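Local coordinates for protein probable manganase-dependent inorganic pyrophosphatase (Clostridium perfringens, PDB 3L2B) that probably hydrolyses inorganic pyrophosphate with manganese and is regulated through CBS domains that bind inhibitory AMP and activating diadenosine tetraphosphate, at residues A[17-29]-A[41-54]. Sequence-based numbering, arbitrary orientation.
With B4P (bis(adenosine)-5'-tetraphosphate), chain C.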
# COMPACT_ATOMS: atom_id res chain seq x y z
N ILE A 17 5.67 -25.29 -2.53
CA ILE A 17 6.01 -23.93 -2.13
C ILE A 17 6.43 -24.01 -0.70
O ILE A 17 5.68 -24.53 0.12
CB ILE A 17 4.81 -22.96 -2.15
CG1 ILE A 17 3.89 -23.19 -3.35
CG2 ILE A 17 5.30 -21.50 -2.09
CD1 ILE A 17 2.59 -22.41 -3.21
N ALA A 18 7.60 -23.49 -0.40
CA ALA A 18 8.02 -23.35 1.00
C ALA A 18 7.16 -22.25 1.64
O ALA A 18 7.15 -21.13 1.15
CB ALA A 18 9.52 -22.99 1.11
N PRO A 19 6.41 -22.59 2.69
CA PRO A 19 5.51 -21.59 3.31
C PRO A 19 6.21 -20.55 4.14
O PRO A 19 7.31 -20.77 4.61
CB PRO A 19 4.61 -22.43 4.22
CG PRO A 19 5.32 -23.74 4.40
CD PRO A 19 6.27 -23.93 3.27
N LEU A 20 5.55 -19.41 4.29
CA LEU A 20 6.03 -18.34 5.15
C LEU A 20 5.75 -18.63 6.62
O LEU A 20 4.69 -19.14 7.00
CB LEU A 20 5.33 -17.03 4.78
CG LEU A 20 5.62 -16.52 3.37
CD1 LEU A 20 4.88 -15.25 3.12
CD2 LEU A 20 7.14 -16.31 3.16
N ALA A 21 6.71 -18.25 7.45
CA ALA A 21 6.51 -18.17 8.90
C ALA A 21 5.56 -17.02 9.16
O ALA A 21 5.55 -16.06 8.40
CB ALA A 21 7.84 -17.96 9.64
N PRO A 22 4.74 -17.10 10.21
CA PRO A 22 3.67 -16.09 10.38
C PRO A 22 4.13 -14.68 10.77
O PRO A 22 3.36 -13.69 10.60
CB PRO A 22 2.80 -16.67 11.51
CG PRO A 22 3.67 -17.71 12.23
CD PRO A 22 4.73 -18.15 11.26
N GLU A 23 5.34 -14.61 11.29
CA GLU A 23 5.89 -13.37 11.84
C GLU A 23 6.64 -12.58 10.77
O GLU A 23 7.05 -11.44 10.98
CB GLU A 23 6.80 -13.64 13.04
CG GLU A 23 8.17 -14.27 12.70
CD GLU A 23 8.18 -15.81 12.70
OE1 GLU A 23 7.14 -16.46 13.02
OE2 GLU A 23 9.26 -16.37 12.38
N VAL A 24 6.81 -13.21 9.63
CA VAL A 24 7.54 -12.63 8.50
C VAL A 24 6.83 -11.35 8.03
O VAL A 24 5.61 -11.30 7.98
CB VAL A 24 7.63 -13.64 7.33
CG1 VAL A 24 7.92 -12.93 6.06
CG2 VAL A 24 8.70 -14.73 7.62
N SER A 25 7.59 -10.32 7.72
CA SER A 25 7.02 -9.00 7.32
C SER A 25 6.38 -9.04 5.94
O SER A 25 6.79 -9.84 5.08
CB SER A 25 8.09 -7.91 7.27
OG SER A 25 8.95 -8.15 6.19
N LEU A 26 5.43 -8.15 5.71
CA LEU A 26 4.81 -7.98 4.37
C LEU A 26 5.82 -7.70 3.30
O LEU A 26 5.70 -8.15 2.16
CB LEU A 26 3.80 -6.86 4.36
CG LEU A 26 2.55 -7.09 5.19
CD1 LEU A 26 1.54 -5.94 4.92
CD2 LEU A 26 1.95 -8.45 4.92
N LYS A 27 6.85 -6.96 3.69
CA LYS A 27 7.92 -6.61 2.75
C LYS A 27 8.65 -7.86 2.26
O LYS A 27 8.90 -8.04 1.06
CB LYS A 27 8.94 -5.70 3.43
CG LYS A 27 9.94 -5.08 2.47
CD LYS A 27 11.35 -5.06 3.06
CE LYS A 27 12.31 -4.20 2.25
NZ LYS A 27 13.74 -4.38 2.67
N MET A 28 9.07 -8.67 3.22
CA MET A 28 9.81 -9.91 2.93
C MET A 28 8.94 -10.89 2.20
O MET A 28 9.42 -11.64 1.37
CB MET A 28 10.32 -10.59 4.22
CG MET A 28 11.54 -9.92 4.88
SD MET A 28 12.18 -10.84 6.34
CE MET A 28 10.99 -10.43 7.64
N ALA A 29 7.65 -10.89 2.53
CA ALA A 29 6.72 -11.84 1.93
C ALA A 29 6.64 -11.50 0.45
O ALA A 29 6.76 -12.37 -0.42
CB ALA A 29 5.32 -11.78 2.61
N ILE A 41 0.72 -17.31 -1.38
CA ILE A 41 1.72 -18.11 -0.68
C ILE A 41 1.21 -18.52 0.69
O ILE A 41 0.68 -17.70 1.44
CB ILE A 41 3.07 -17.37 -0.56
CG1 ILE A 41 4.17 -18.33 -0.08
CG2 ILE A 41 2.93 -16.17 0.36
CD1 ILE A 41 5.55 -17.68 0.04
N PRO A 42 1.31 -19.81 1.00
CA PRO A 42 0.81 -20.29 2.29
C PRO A 42 1.65 -19.85 3.50
O PRO A 42 2.85 -19.64 3.42
CB PRO A 42 0.82 -21.81 2.12
CG PRO A 42 1.89 -22.06 1.08
CD PRO A 42 1.87 -20.89 0.17
N VAL A 43 0.96 -19.66 4.60
CA VAL A 43 1.58 -19.31 5.86
C VAL A 43 1.40 -20.50 6.81
O VAL A 43 0.29 -21.04 6.94
CB VAL A 43 0.94 -18.07 6.47
CG1 VAL A 43 1.69 -17.66 7.74
CG2 VAL A 43 0.88 -16.91 5.43
N ALA A 44 2.49 -20.90 7.45
CA ALA A 44 2.50 -22.10 8.32
C ALA A 44 3.29 -21.90 9.60
O ALA A 44 4.26 -21.16 9.62
CB ALA A 44 3.08 -23.30 7.58
N ASP A 45 2.85 -22.59 10.65
CA ASP A 45 3.53 -22.53 11.96
C ASP A 45 4.82 -23.33 11.97
O ASP A 45 5.27 -23.85 10.96
CB ASP A 45 2.60 -22.94 13.12
CG ASP A 45 2.27 -24.42 13.16
OD1 ASP A 45 2.95 -25.26 12.53
OD2 ASP A 45 1.28 -24.75 13.83
N GLY A 46 5.41 -23.42 13.16
CA GLY A 46 6.72 -24.03 13.31
C GLY A 46 6.73 -25.50 13.00
O GLY A 46 7.77 -26.04 12.65
N ASN A 47 5.58 -26.15 13.15
CA ASN A 47 5.44 -27.58 12.85
C ASN A 47 4.94 -27.78 11.43
O ASN A 47 4.58 -28.89 11.00
CB ASN A 47 4.49 -28.25 13.84
CG ASN A 47 5.03 -28.20 15.25
OD1 ASN A 47 6.23 -28.37 15.46
ND2 ASN A 47 4.16 -27.90 16.21
N ASN A 48 4.94 -26.66 10.72
CA ASN A 48 4.61 -26.61 9.31
C ASN A 48 3.15 -27.00 9.13
O ASN A 48 2.78 -27.60 8.15
CB ASN A 48 5.54 -27.53 8.52
CG ASN A 48 5.65 -27.13 7.08
OD1 ASN A 48 5.94 -25.98 6.76
ND2 ASN A 48 5.44 -28.10 6.18
N HIS A 49 2.34 -26.67 10.13
CA HIS A 49 0.88 -26.73 9.99
C HIS A 49 0.40 -25.41 9.34
O HIS A 49 1.02 -24.36 9.51
CB HIS A 49 0.20 -26.97 11.35
CG HIS A 49 0.41 -28.36 11.90
ND1 HIS A 49 -0.40 -28.91 12.87
CD2 HIS A 49 1.32 -29.32 11.59
CE1 HIS A 49 -0.00 -30.15 13.12
NE2 HIS A 49 1.04 -30.42 12.35
N LEU A 50 -0.70 -25.48 8.59
CA LEU A 50 -1.24 -24.33 7.84
C LEU A 50 -1.93 -23.33 8.77
O LEU A 50 -2.81 -23.67 9.54
CB LEU A 50 -2.20 -24.78 6.72
CG LEU A 50 -2.66 -23.71 5.68
CD1 LEU A 50 -1.49 -23.11 4.87
CD2 LEU A 50 -3.68 -24.32 4.74
N LEU A 51 -1.51 -22.09 8.72
CA LEU A 51 -2.20 -21.05 9.49
C LEU A 51 -3.10 -20.18 8.60
O LEU A 51 -4.13 -19.68 9.02
CB LEU A 51 -1.20 -20.17 10.21
CG LEU A 51 -0.44 -20.77 11.38
CD1 LEU A 51 0.57 -19.71 11.87
CD2 LEU A 51 -1.36 -21.27 12.54
N GLY A 52 -2.68 -20.03 7.35
CA GLY A 52 -3.42 -19.21 6.38
C GLY A 52 -2.71 -19.02 5.05
O GLY A 52 -1.81 -19.78 4.67
N MET A 53 -3.13 -17.97 4.35
CA MET A 53 -2.62 -17.65 3.02
C MET A 53 -2.52 -16.14 2.76
O MET A 53 -3.40 -15.36 3.14
CB MET A 53 -3.51 -18.30 1.96
CG MET A 53 -3.02 -18.08 0.54
SD MET A 53 -4.35 -18.34 -0.68
CE MET A 53 -3.90 -19.95 -1.34
N LEU A 54 -1.41 -15.77 2.13
CA LEU A 54 -1.13 -14.40 1.73
C LEU A 54 -1.31 -14.19 0.21
O LEU A 54 -0.75 -14.90 -0.60
CB LEU A 54 0.30 -14.02 2.12
CG LEU A 54 0.48 -12.49 2.03
CD1 LEU A 54 -0.30 -11.80 3.15
CD2 LEU A 54 1.97 -12.09 2.02
PA B4P C . -8.31 -15.97 -6.92
O1A B4P C . -9.71 -15.95 -7.35
O2A B4P C . -7.68 -17.43 -6.82
O3A B4P C . -7.55 -14.97 -7.88
PB B4P C . -5.99 -14.89 -8.21
O1B B4P C . -5.56 -16.03 -9.03
O2B B4P C . -5.15 -14.67 -6.88
O3B B4P C . -6.01 -13.52 -9.05
PG B4P C . -6.25 -13.49 -10.64
O1G B4P C . -7.36 -14.42 -10.96
O2G B4P C . -6.42 -12.01 -11.19
O3G B4P C . -4.85 -13.98 -11.24
PD B4P C . -4.61 -13.92 -12.83
O1D B4P C . -3.65 -14.96 -13.23
O2D B4P C . -6.01 -14.00 -13.62
O5E B4P C . -8.27 -15.37 -5.45
C5E B4P C . -8.47 -13.97 -5.24
C4E B4P C . -8.12 -13.67 -3.79
O4E B4P C . -8.84 -14.55 -2.94
C3E B4P C . -6.66 -13.95 -3.51
O3E B4P C . -5.95 -12.74 -3.56
C2E B4P C . -6.62 -14.59 -2.16
O2E B4P C . -6.45 -13.62 -1.15
C1E B4P C . -7.98 -15.23 -1.98
N9A B4P C . -7.81 -16.69 -2.18
C8A B4P C . -7.13 -17.29 -3.19
N7A B4P C . -7.15 -18.65 -3.06
C5A B4P C . -7.86 -18.94 -1.96
C6A B4P C . -8.27 -20.15 -1.25
N6A B4P C . -7.94 -21.36 -1.70
N1A B4P C . -8.99 -20.02 -0.11
C2A B4P C . -9.34 -18.81 0.36
N3A B4P C . -9.00 -17.67 -0.24
C4A B4P C . -8.27 -17.65 -1.37
O5F B4P C . -3.97 -12.47 -12.98
C5F B4P C . -2.77 -12.18 -12.29
C4F B4P C . -2.41 -10.75 -12.58
O4F B4P C . -2.08 -10.62 -13.97
C3F B4P C . -3.57 -9.83 -12.28
O3F B4P C . -3.41 -9.20 -11.01
C2F B4P C . -3.52 -8.81 -13.41
O2F B4P C . -2.72 -7.74 -12.95
C1F B4P C . -2.83 -9.55 -14.56
N9B B4P C . -3.89 -9.99 -15.49
C8B B4P C . -5.09 -10.51 -15.18
N7B B4P C . -5.81 -10.75 -16.30
C5B B4P C . -5.08 -10.38 -17.36
C6B B4P C . -5.25 -10.37 -18.82
N6B B4P C . -6.38 -10.82 -19.40
N1B B4P C . -4.24 -9.89 -19.56
C2B B4P C . -3.10 -9.44 -19.01
N3B B4P C . -2.88 -9.41 -17.69
C4B B4P C . -3.82 -9.87 -16.82
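Ile41 lays its side chain across that of Leu20 at about a right angle, with CD1 3.5 Å from Leu20 CG and CG2 against Leu20 CD1. Its CG1 branch, anti to the backbone N (chi1 -169°), also meets Ile17 CG2, and Ile32 of helix 26-35 touches both Ile41 and Leu20. At Pro42 the ring carbon CD receives Ile17 CD1, while the carbonyl O accepts Leu20 N at 2.8 Å. Val43 is bracketed by that bond and its partner, Ala44 N to Leu20 O (2.9 Å, 169° at the hydrogen), the pattern of a single parallel bridge. This is the opening part of the CBS fold: an extended segment, helix 26-35 and strand 40-44, parallel to that segment, in beta-alpha-beta-like order, with strand 50-55 returning antiparallel. Ala44 CB packs on Pro19 CB at 3.8 Å, and at the end of the type I turn from Asp45, Asn48 OD1 comes within 3.3 Å of Pro19 CG. Leu51 and Gly52 form a classic beta bulge opposite Val43, whose O accepts both their N-H groups from one face; Leu51 CD1 reaches Pro22 CG. Met53 SD lies 3.7 Å from adenine N7A of the bound diadenosine tetraphosphate. Leu54 CD2 presses tightly on Ala29 CB, 3.4 Å away, near the Ser25-capped helix start.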